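PDB 5FOC: leucyl-trna synthetase from Plasmodium falciparum, which probably attaches leucine to its tRNA at the expense of ATP and removes wrongly attached amino acids in a separate editing domain, the part crystallised here. Local coordinates for residues A[339-344]-A[349-354]; A[127-132]-A[330-335]; A[97-102]-A[170-175]; A[106-111]-A[174-179]. The protein carries 2 engineered substitutions. One frame throughout, in Å; residues are numbered along the deposited sequence.

Contact 1: residues A[339-344]-A[349-354]; sequences EGIMTV and GMKTFN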
# COMPACT_ATOMS: atom_id res chain seq x y z
N GLU A 339 11.48 -19.36 13.07
CA GLU A 339 11.88 -20.62 12.52
C GLU A 339 12.13 -20.56 11.02
O GLU A 339 12.70 -21.48 10.48
CB GLU A 339 10.82 -21.69 12.79
CG GLU A 339 10.61 -21.97 14.26
CD GLU A 339 9.50 -22.97 14.50
OE1 GLU A 339 9.39 -23.96 13.76
OE2 GLU A 339 8.70 -22.76 15.44
N GLY A 340 11.77 -19.44 10.41
CA GLY A 340 11.81 -19.39 8.94
C GLY A 340 13.24 -19.23 8.43
O GLY A 340 14.09 -18.64 9.13
N ILE A 341 13.47 -19.72 7.20
CA ILE A 341 14.73 -19.53 6.48
C ILE A 341 14.36 -18.79 5.19
O ILE A 341 13.42 -19.17 4.50
CB ILE A 341 15.42 -20.87 6.14
CG1 ILE A 341 15.70 -21.65 7.43
CG2 ILE A 341 16.71 -20.65 5.37
CD1 ILE A 341 15.98 -23.12 7.23
N MET A 342 15.10 -17.72 4.91
CA MET A 342 14.92 -16.97 3.65
C MET A 342 15.37 -17.76 2.42
O MET A 342 16.42 -18.42 2.42
CB MET A 342 15.69 -15.67 3.71
CG MET A 342 15.33 -14.71 4.86
SD MET A 342 13.60 -14.35 5.10
CE MET A 342 13.28 -13.56 3.50
N THR A 343 14.59 -17.61 1.36
CA THR A 343 14.84 -18.34 0.09
C THR A 343 15.12 -17.46 -1.16
O THR A 343 15.23 -17.98 -2.31
CB THR A 343 13.65 -19.26 -0.23
OG1 THR A 343 12.46 -18.46 -0.34
CG2 THR A 343 13.48 -20.32 0.84
N VAL A 344 15.25 -16.16 -0.94
CA VAL A 344 15.41 -15.15 -2.03
C VAL A 344 16.59 -14.24 -1.79
O VAL A 344 16.95 -13.96 -0.61
CB VAL A 344 14.13 -14.30 -2.19
CG1 VAL A 344 12.99 -15.20 -2.67
CG2 VAL A 344 13.75 -13.58 -0.87
N GLY A 349 19.41 -18.54 2.43
CA GLY A 349 19.93 -19.29 3.60
C GLY A 349 19.99 -18.63 4.96
O GLY A 349 20.39 -19.27 5.94
N MET A 350 19.63 -17.35 5.02
CA MET A 350 19.68 -16.57 6.23
C MET A 350 18.41 -16.85 7.02
O MET A 350 17.36 -17.16 6.47
CB MET A 350 19.75 -15.10 5.82
CG MET A 350 20.26 -14.15 6.87
SD MET A 350 19.98 -12.47 6.27
CE MET A 350 19.69 -11.82 7.89
N LYS A 351 18.47 -16.77 8.35
CA LYS A 351 17.26 -16.96 9.07
C LYS A 351 16.37 -15.73 8.98
O LYS A 351 16.85 -14.60 9.05
CB LYS A 351 17.65 -17.20 10.54
CG LYS A 351 18.42 -18.51 10.72
CD LYS A 351 17.55 -19.76 10.63
CE LYS A 351 17.03 -20.22 12.00
NZ LYS A 351 15.92 -19.38 12.52
N THR A 352 15.08 -15.96 8.87
CA THR A 352 14.10 -14.90 8.84
C THR A 352 14.24 -13.97 10.05
O THR A 352 14.08 -12.76 9.97
CB THR A 352 12.69 -15.50 8.75
OG1 THR A 352 12.61 -16.38 7.60
CG2 THR A 352 11.64 -14.47 8.69
N PHE A 353 14.56 -14.57 11.19
CA PHE A 353 14.73 -13.75 12.38
C PHE A 353 15.73 -12.61 12.20
O PHE A 353 15.45 -11.46 12.59
CB PHE A 353 15.16 -14.66 13.51
CG PHE A 353 15.28 -13.95 14.83
CD1 PHE A 353 14.17 -13.77 15.64
CD2 PHE A 353 16.49 -13.42 15.22
CE1 PHE A 353 14.31 -13.13 16.89
CE2 PHE A 353 16.62 -12.79 16.45
CZ PHE A 353 15.51 -12.60 17.26
N ASN A 354 16.87 -12.91 11.56
CA ASN A 354 17.90 -11.92 11.30
C ASN A 354 17.49 -11.00 10.10
O ASN A 354 17.69 -9.76 10.12
CB ASN A 354 19.26 -12.64 11.05
CG ASN A 354 19.72 -13.52 12.23
OD1 ASN A 354 19.95 -14.74 12.07
ND2 ASN A 354 19.86 -12.93 13.39
O HOH W 1 14.24 -17.45 11.57
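Met-342 lies against Met-350 and Thr-352, backbone first. Its N donates to Met-350 O (2.8 Å), while Gly-349 N donates to Met-342 O, 3.0 Å away. Beyond the backbone, Met-342 CB rests 3.6 Å from Met-350 O and CG is equally near it. With chi2 and chi3 both bent, the chain turns back across Thr-352 at about a right angle, and SD reaches Thr-352 OG1 at 3.4 Å. The methyl CE then leaves for Glu-131. A flexible, unbranched methionine suits this curved path, which Ile-298 and Cys-355 also line. Gly-340 O accepts from Thr-352 N (2.9 Å) and accepts a second hydrogen bond, from water 1. That water in turn accepts from Phe-353 N and Lys-351 NZ, the lysine bending round to reach it. Ile-341, bridged to Lys-351, turns its CB outward, yet CG2 still grazes Gly-349. The chemistry is thus that of a single beta bridge at a helix start: Gly-340 O satisfies Thr-352 N and the water satisfies Phe-353 N, while the other two backbone bonds join strand 341-342 to the residues just before helix 352-365.

Contact 2: residues A[127-132]-A[330-335]; sequences TLKPET and EVLYKK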
# COMPACT_ATOMS: atom_id res chain seq x y z
N THR A 127 3.66 -3.12 6.22
CA THR A 127 3.93 -4.53 6.45
C THR A 127 4.67 -4.73 7.78
O THR A 127 5.53 -3.90 8.15
CB THR A 127 4.72 -5.18 5.27
OG1 THR A 127 4.83 -6.58 5.47
CG2 THR A 127 6.08 -4.59 5.11
N LEU A 128 4.36 -5.86 8.41
CA LEU A 128 5.18 -6.37 9.50
C LEU A 128 6.18 -7.40 9.07
O LEU A 128 6.97 -7.88 9.85
CB LEU A 128 4.28 -6.96 10.59
CG LEU A 128 3.31 -5.95 11.22
CD1 LEU A 128 2.26 -6.65 12.04
CD2 LEU A 128 4.10 -4.92 11.99
N LYS A 129 6.21 -7.72 7.75
CA LYS A 129 7.10 -8.70 7.25
C LYS A 129 7.84 -8.14 6.02
O LYS A 129 7.65 -8.64 4.88
CB LYS A 129 6.34 -9.97 6.85
CG LYS A 129 5.37 -10.63 7.78
CD LYS A 129 4.90 -11.92 7.08
CE LYS A 129 3.61 -12.50 7.61
NZ LYS A 129 3.30 -13.85 7.06
N PRO A 130 8.67 -7.10 6.21
CA PRO A 130 9.37 -6.48 5.06
C PRO A 130 10.25 -7.41 4.26
O PRO A 130 10.40 -7.17 3.05
CB PRO A 130 10.21 -5.35 5.66
CG PRO A 130 10.32 -5.75 7.15
CD PRO A 130 9.05 -6.45 7.49
N GLU A 131 10.76 -8.47 4.87
CA GLU A 131 11.60 -9.47 4.22
C GLU A 131 10.88 -10.23 3.08
O GLU A 131 11.52 -10.99 2.36
CB GLU A 131 12.21 -10.45 5.26
CG GLU A 131 11.23 -11.40 5.94
CD GLU A 131 10.31 -10.78 7.01
OE1 GLU A 131 10.46 -9.58 7.38
OE2 GLU A 131 9.40 -11.52 7.48
N THR A 132 9.56 -10.14 3.05
CA THR A 132 8.72 -10.80 2.04
C THR A 132 8.44 -9.88 0.85
O THR A 132 7.77 -10.34 -0.06
CB THR A 132 7.37 -11.28 2.66
OG1 THR A 132 6.51 -10.17 2.99
CG2 THR A 132 7.63 -12.19 3.94
N GLU A 330 -1.48 -14.59 13.19
CA GLU A 330 -0.60 -14.35 14.32
C GLU A 330 0.38 -15.52 14.58
O GLU A 330 1.59 -15.29 14.74
CB GLU A 330 -1.43 -13.97 15.58
CG GLU A 330 -2.07 -12.58 15.45
CD GLU A 330 -3.24 -12.29 16.39
OE1 GLU A 330 -3.72 -13.21 17.11
OE2 GLU A 330 -3.71 -11.13 16.42
N VAL A 331 -0.13 -16.75 14.56
CA VAL A 331 0.67 -17.97 14.71
C VAL A 331 1.72 -18.14 13.60
O VAL A 331 2.88 -18.48 13.88
CB VAL A 331 -0.25 -19.22 14.76
CG1 VAL A 331 0.53 -20.53 14.70
CG2 VAL A 331 -1.08 -19.20 16.04
N LEU A 332 1.30 -17.92 12.35
CA LEU A 332 2.24 -18.03 11.22
C LEU A 332 3.31 -16.94 11.27
O LEU A 332 4.48 -17.21 11.01
CB LEU A 332 1.49 -17.99 9.87
CG LEU A 332 2.37 -18.04 8.63
CD1 LEU A 332 3.08 -19.38 8.53
CD2 LEU A 332 1.51 -17.77 7.38
N TYR A 333 2.92 -15.73 11.65
CA TYR A 333 3.88 -14.64 11.78
C TYR A 333 5.02 -15.01 12.73
O TYR A 333 6.19 -14.82 12.43
CB TYR A 333 3.16 -13.38 12.22
CG TYR A 333 4.01 -12.21 12.64
CD1 TYR A 333 4.52 -11.30 11.73
CD2 TYR A 333 4.25 -11.97 14.01
CE1 TYR A 333 5.28 -10.22 12.14
CE2 TYR A 333 5.00 -10.88 14.44
CZ TYR A 333 5.51 -9.99 13.50
OH TYR A 333 6.27 -8.90 13.87
N LYS A 334 4.63 -15.52 13.92
CA LYS A 334 5.63 -15.88 14.97
C LYS A 334 6.49 -17.08 14.53
O LYS A 334 7.71 -17.10 14.66
CB LYS A 334 4.88 -16.10 16.30
CG LYS A 334 4.61 -14.79 17.03
CD LYS A 334 3.93 -15.02 18.39
CE LYS A 334 3.24 -13.74 18.91
NZ LYS A 334 2.03 -13.33 18.12
N LYS A 335 5.86 -18.03 13.84
CA LYS A 335 6.57 -19.21 13.38
C LYS A 335 7.59 -18.86 12.29
O LYS A 335 8.72 -19.31 12.33
CB LYS A 335 5.60 -20.25 12.86
CG LYS A 335 6.22 -21.61 12.64
CD LYS A 335 5.15 -22.69 12.63
CE LYS A 335 5.73 -24.06 12.33
NZ LYS A 335 6.51 -24.63 13.46
O HOH W 2 7.46 -6.78 12.20
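Lys-129, whose side chain passes Tyr-333, has its carbonyl O gripped twice within its own turn. Thr-132 OG1 donates to Lys-129 O at 2.7 Å, in the carbonyl plane, and Thr-132 N reaches the same atom at 3.0 Å. An ST turn fixes the other side, since Thr-127 OG1 accepts from Lys-129 N; threonine suits both places because its short hydroxyl can bond to nearby backbone. From this hydrogen-bonded turn the lysine stretches out beyond CG, antiparallel to the tyrosine beside it, Lys-129 CG lying 4.1 Å from Tyr-333 CD1 near the ring plane. Leu-128 CB also meets the ring, 3.7 Å from Tyr-333 CE1. Tyr-333 CG is anti to the backbone N (chi1 170°), which carries the ring off helix 325-339 toward the loop, where water 2 joins its OH to Leu-128 O. Tyrosine thus gives an apolar edge to the leucine and a hydroxyl to the water. Lys-129 NZ passes Leu-332 CD2 at 4.3 Å and bonds to Gln-336, the long chain spanning from loop to helix. The loop after strand 120-127 thereby bears on helix 325-339, with Leu-128 touching strand 7-15, Tyr-333 helix 352-365 and Leu-332 helix 307-314.

Contact 3: residues A[97-102]-A[170-175]; sequences DFEKGE and MTKEEI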
# COMPACT_ATOMS: atom_id res chain seq x y z
N ASP A 97 -9.37 23.68 0.63
CA ASP A 97 -9.79 24.78 -0.22
C ASP A 97 -8.63 25.70 -0.58
O ASP A 97 -7.72 25.93 0.23
CB ASP A 97 -10.90 25.59 0.44
CG ASP A 97 -12.18 24.82 0.59
OD1 ASP A 97 -12.30 24.04 1.55
OD2 ASP A 97 -13.05 24.97 -0.29
N PHE A 98 -8.67 26.21 -1.79
CA PHE A 98 -7.71 27.19 -2.26
C PHE A 98 -8.23 28.58 -1.95
O PHE A 98 -9.38 28.90 -2.25
CB PHE A 98 -7.45 27.02 -3.77
CG PHE A 98 -6.78 25.74 -4.10
CD1 PHE A 98 -5.40 25.63 -4.07
CD2 PHE A 98 -7.53 24.61 -4.40
CE1 PHE A 98 -4.78 24.42 -4.37
CE2 PHE A 98 -6.92 23.40 -4.70
CZ PHE A 98 -5.54 23.30 -4.68
N GLU A 99 -7.37 29.38 -1.33
CA GLU A 99 -7.66 30.74 -0.92
C GLU A 99 -7.57 31.70 -2.11
O GLU A 99 -7.09 31.33 -3.23
CB GLU A 99 -6.66 31.17 0.17
CG GLU A 99 -6.60 30.26 1.40
CD GLU A 99 -7.76 30.45 2.36
OE1 GLU A 99 -8.28 31.59 2.47
OE2 GLU A 99 -8.15 29.46 3.02
N LYS A 100 -8.03 32.93 -1.90
CA LYS A 100 -8.34 33.85 -3.01
C LYS A 100 -7.22 34.01 -4.05
O LYS A 100 -7.47 33.94 -5.27
CB LYS A 100 -8.79 35.23 -2.49
CG LYS A 100 -9.76 35.95 -3.42
CD LYS A 100 -9.06 36.88 -4.40
CE LYS A 100 -10.08 37.64 -5.24
NZ LYS A 100 -9.49 38.83 -5.91
N GLY A 101 -5.99 34.20 -3.56
CA GLY A 101 -4.81 34.37 -4.42
C GLY A 101 -3.98 33.13 -4.67
O GLY A 101 -2.79 33.24 -5.01
N GLU A 102 -4.59 31.95 -4.52
CA GLU A 102 -3.91 30.67 -4.74
C GLU A 102 -4.34 29.96 -6.02
O GLU A 102 -4.20 28.72 -6.13
CB GLU A 102 -4.16 29.73 -3.57
CG GLU A 102 -3.65 30.30 -2.27
CD GLU A 102 -3.77 29.32 -1.13
OE1 GLU A 102 -4.74 28.55 -1.08
OE2 GLU A 102 -2.92 29.36 -0.27
N MET A 170 4.63 24.24 7.25
CA MET A 170 4.98 24.87 6.00
C MET A 170 3.75 25.48 5.37
O MET A 170 2.66 25.00 5.56
CB MET A 170 5.63 23.81 5.11
CG MET A 170 7.00 23.41 5.63
SD MET A 170 7.69 21.90 4.97
CE MET A 170 7.62 22.35 3.29
N THR A 171 3.94 26.53 4.57
CA THR A 171 2.85 27.09 3.79
C THR A 171 2.58 26.14 2.60
O THR A 171 3.38 25.27 2.22
CB THR A 171 3.19 28.48 3.23
OG1 THR A 171 4.28 28.38 2.30
CG2 THR A 171 3.57 29.43 4.36
N LYS A 172 1.43 26.36 1.99
CA LYS A 172 1.01 25.60 0.84
C LYS A 172 2.08 25.63 -0.27
O LYS A 172 2.47 24.59 -0.82
CB LYS A 172 -0.33 26.13 0.34
CG LYS A 172 -1.29 25.07 -0.09
CD LYS A 172 -2.68 25.63 -0.40
CE LYS A 172 -3.59 25.67 0.82
NZ LYS A 172 -4.93 26.23 0.52
N GLU A 173 2.59 26.83 -0.52
CA GLU A 173 3.61 27.05 -1.52
C GLU A 173 4.88 26.30 -1.15
O GLU A 173 5.44 25.60 -2.01
CB GLU A 173 3.86 28.54 -1.67
CG GLU A 173 4.74 28.91 -2.84
CD GLU A 173 4.54 30.36 -3.23
OE1 GLU A 173 3.38 30.73 -3.56
OE2 GLU A 173 5.52 31.13 -3.17
N GLU A 174 5.30 26.40 0.13
CA GLU A 174 6.47 25.68 0.60
C GLU A 174 6.33 24.17 0.42
O GLU A 174 7.27 23.52 0.03
CB GLU A 174 6.81 26.04 2.06
CG GLU A 174 7.39 27.43 2.19
CD GLU A 174 7.49 27.90 3.62
OE1 GLU A 174 6.87 27.27 4.55
OE2 GLU A 174 8.20 28.93 3.81
N ILE A 175 5.15 23.62 0.70
CA ILE A 175 4.90 22.17 0.54
C ILE A 175 5.03 21.74 -0.93
O ILE A 175 5.71 20.76 -1.26
CB ILE A 175 3.52 21.74 1.08
CG1 ILE A 175 3.51 21.98 2.60
CG2 ILE A 175 3.19 20.27 0.81
CD1 ILE A 175 2.15 21.88 3.26
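Lys-172 and Glu-102 form the tight part of this contact. The lysine NZ meets Glu-102 OE1 at 2.8 Å in a salt bridge, coming from the syn side and only 15° out of the carboxylate plane. The two side chains cross at about a right angle, and Lys-172 CD lies against the carboxylate, 3.6 Å from Glu-102 OE1 and about as near OE2. Asp-97 O, 2.8 Å from Lys-172 NZ, adds a weak hydrogen bond. A bend at chi3 (-90°) steers the lysine, whose aliphatic part is buried beside Leu-105, Leu-202 and Phe-213; a long chain with a charge at its tip can thus cross an apolar layer and still find oxygens. Glu-102 OE1 has a second donor, Glu-99 N at 2.8 Å, arriving from above the carboxylate plane. This pair of bonds probably favours the charged form of the glutamate and holds its rotation. The solvent side is looser: Glu-99 is exposed, and its carboxylate stops short of the lysine, with Glu-99 OE2 5.2 Å from Lys-172 NZ. Glu-102 closes a type I beta turn that begins at Glu-99 and stands at the N-cap position of helix 103-109. On the other segment, Thr-171 and Glu-174 exchange backbone N-H bonds through their side chains, a capping box that opens helix 172-178, with Lys-172 the first residue inside it.

Contact 4: residues A[106-111]-A[174-179]; sequences KNKIWN and EIINSC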
# COMPACT_ATOMS: atom_id res chain seq x y z
N LYS A 106 -3.54 26.08 -7.60
CA LYS A 106 -4.59 25.22 -8.07
C LYS A 106 -4.24 24.78 -9.48
O LYS A 106 -4.22 23.58 -9.75
CB LYS A 106 -5.95 25.92 -8.02
CG LYS A 106 -7.13 25.05 -8.47
CD LYS A 106 -8.34 25.89 -8.86
CE LYS A 106 -9.19 26.25 -7.67
NZ LYS A 106 -10.39 27.00 -8.13
N ASN A 107 -3.96 25.73 -10.39
CA ASN A 107 -3.62 25.42 -11.77
C ASN A 107 -2.38 24.51 -11.94
O ASN A 107 -2.28 23.78 -12.93
CB ASN A 107 -3.39 26.71 -12.57
CG ASN A 107 -4.66 27.50 -12.83
OD1 ASN A 107 -5.78 27.01 -12.66
ND2 ASN A 107 -4.50 28.78 -13.23
N LYS A 108 -1.46 24.57 -10.98
CA LYS A 108 -0.27 23.74 -10.97
C LYS A 108 -0.59 22.30 -10.54
O LYS A 108 -0.05 21.34 -11.09
CB LYS A 108 0.80 24.34 -10.05
CG LYS A 108 2.16 23.66 -10.05
CD LYS A 108 3.12 24.32 -9.05
CE LYS A 108 4.61 24.02 -9.29
NZ LYS A 108 4.93 22.59 -9.51
N ILE A 109 -1.48 22.16 -9.55
CA ILE A 109 -1.81 20.84 -8.97
C ILE A 109 -2.79 20.12 -9.90
O ILE A 109 -2.58 18.95 -10.20
CB ILE A 109 -2.37 20.93 -7.50
CG1 ILE A 109 -1.31 21.54 -6.61
CG2 ILE A 109 -2.70 19.54 -6.99
CD1 ILE A 109 -1.88 22.08 -5.35
N TRP A 110 -3.84 20.83 -10.35
CA TRP A 110 -4.89 20.24 -11.20
C TRP A 110 -4.44 20.25 -12.65
O TRP A 110 -4.93 21.02 -13.46
CB TRP A 110 -6.22 20.94 -11.02
CG TRP A 110 -6.77 20.85 -9.57
CD1 TRP A 110 -6.17 20.25 -8.48
CD2 TRP A 110 -8.01 21.36 -9.11
NE1 TRP A 110 -6.97 20.40 -7.35
CE2 TRP A 110 -8.10 21.08 -7.71
CE3 TRP A 110 -9.05 22.06 -9.72
CZ2 TRP A 110 -9.21 21.42 -6.96
CZ3 TRP A 110 -10.13 22.44 -8.96
CH2 TRP A 110 -10.21 22.10 -7.59
N ASN A 111 -3.42 19.48 -12.93
CA ASN A 111 -2.63 19.61 -14.17
C ASN A 111 -1.98 18.30 -14.40
O ASN A 111 -1.37 17.73 -13.53
CB ASN A 111 -1.58 20.73 -13.97
CG ASN A 111 -0.93 21.19 -15.24
OD1 ASN A 111 -0.42 20.40 -16.02
ND2 ASN A 111 -0.86 22.48 -15.40
N GLU A 174 5.30 26.40 0.13
CA GLU A 174 6.47 25.68 0.60
C GLU A 174 6.33 24.17 0.42
O GLU A 174 7.27 23.52 0.03
CB GLU A 174 6.81 26.04 2.06
CG GLU A 174 7.39 27.43 2.19
CD GLU A 174 7.49 27.90 3.62
OE1 GLU A 174 6.87 27.27 4.55
OE2 GLU A 174 8.20 28.93 3.81
N ILE A 175 5.15 23.62 0.70
CA ILE A 175 4.90 22.17 0.54
C ILE A 175 5.03 21.74 -0.93
O ILE A 175 5.71 20.76 -1.26
CB ILE A 175 3.52 21.74 1.08
CG1 ILE A 175 3.51 21.98 2.60
CG2 ILE A 175 3.19 20.27 0.81
CD1 ILE A 175 2.15 21.88 3.26
N ILE A 176 4.44 22.56 -1.79
CA ILE A 176 4.51 22.28 -3.21
C ILE A 176 5.96 22.34 -3.69
O ILE A 176 6.38 21.53 -4.56
CB ILE A 176 3.58 23.25 -3.98
CG1 ILE A 176 2.10 22.96 -3.66
CG2 ILE A 176 3.72 23.06 -5.47
CD1 ILE A 176 1.12 24.05 -4.11
N ASN A 177 6.73 23.31 -3.19
CA ASN A 177 8.13 23.47 -3.58
C ASN A 177 9.13 22.52 -2.94
O ASN A 177 10.30 22.45 -3.38
CB ASN A 177 8.56 24.91 -3.34
CG ASN A 177 7.79 25.89 -4.21
OD1 ASN A 177 7.30 25.52 -5.25
ND2 ASN A 177 7.65 27.14 -3.76
N SER A 178 8.71 21.80 -1.89
CA SER A 178 9.66 21.01 -1.13
C SER A 178 9.39 19.50 -1.08
O SER A 178 10.31 18.73 -0.78
CB SER A 178 9.72 21.54 0.28
OG SER A 178 9.97 22.93 0.33
N CYS A 179 8.17 19.09 -1.37
CA CYS A 179 7.72 17.71 -1.16
C CYS A 179 7.54 17.02 -2.53
O CYS A 179 6.59 17.37 -3.29
CB CYS A 179 6.41 17.72 -0.41
SG CYS A 179 6.57 18.36 1.26
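Ile-176 has more surface buried here than any other residue, and its two branches divide the work between Lys-108 and Ile-109. The short branch, CG2, is anti to the backbone N and meets Lys-108 CD at 3.8 Å and CE at 4.0 Å. The longer branch ends in CD1, which touches Ile-109 CD1 at 3.8 Å. A beta-branched isoleucine suits this place because it offers two apolar arms to two different neighbours. Lys-108 contributes its methylenes. Its CG is anti to the backbone N (chi1 -174°), and the chain stays extended as far as CE, laying CD and CE along Ile-176 CG2 with the two side chains pointing in opposing senses. Only at chi4 does it bend, and NZ leaves the apolar surface for a salt bridge with Asp-118 in helix 112-118. Lysine can thus be apolar along its length and charged at its end. Ile-109 approaches obliquely, and its CD1 also lies against Phe-98, making it a link between Ile-176 and the preceding loop. No hydrogen bond joins the two segments; contact is by methyl and methylene groups. Just past helix 103-109, Asn-111 caps the start of helix 112-118. Helices 103-109 and 172-178 thus pack beside each other, with Ile-176 also resting on Leu-151 of strand 146-152, and Trp-110 reaching over helix 18-35 beyond.

In the fold
The four contacts form two pairs on opposite sides of the editing domain's centre. Contacts 1 and 2 touch where Met-342 and Thr-352 meet Glu-131, and helix 325-339 of contact 2 runs directly into strand 341-342 of contact 1. Contacts 3 and 4, with centres about 9 Å apart, share helix 172-178 and are joined through Phe-98. Between the pairs, nearest atoms stay at least about 22 Å apart. Chemistry follows place: contact 4 is buried and wholly apolar across its segments, whereas contact 3, at the surface, centres on a salt bridge. Contacts 1 and 2 are partly buried; backbone bonds dominate the first, while a tyrosine edge and a water bridge serve the second.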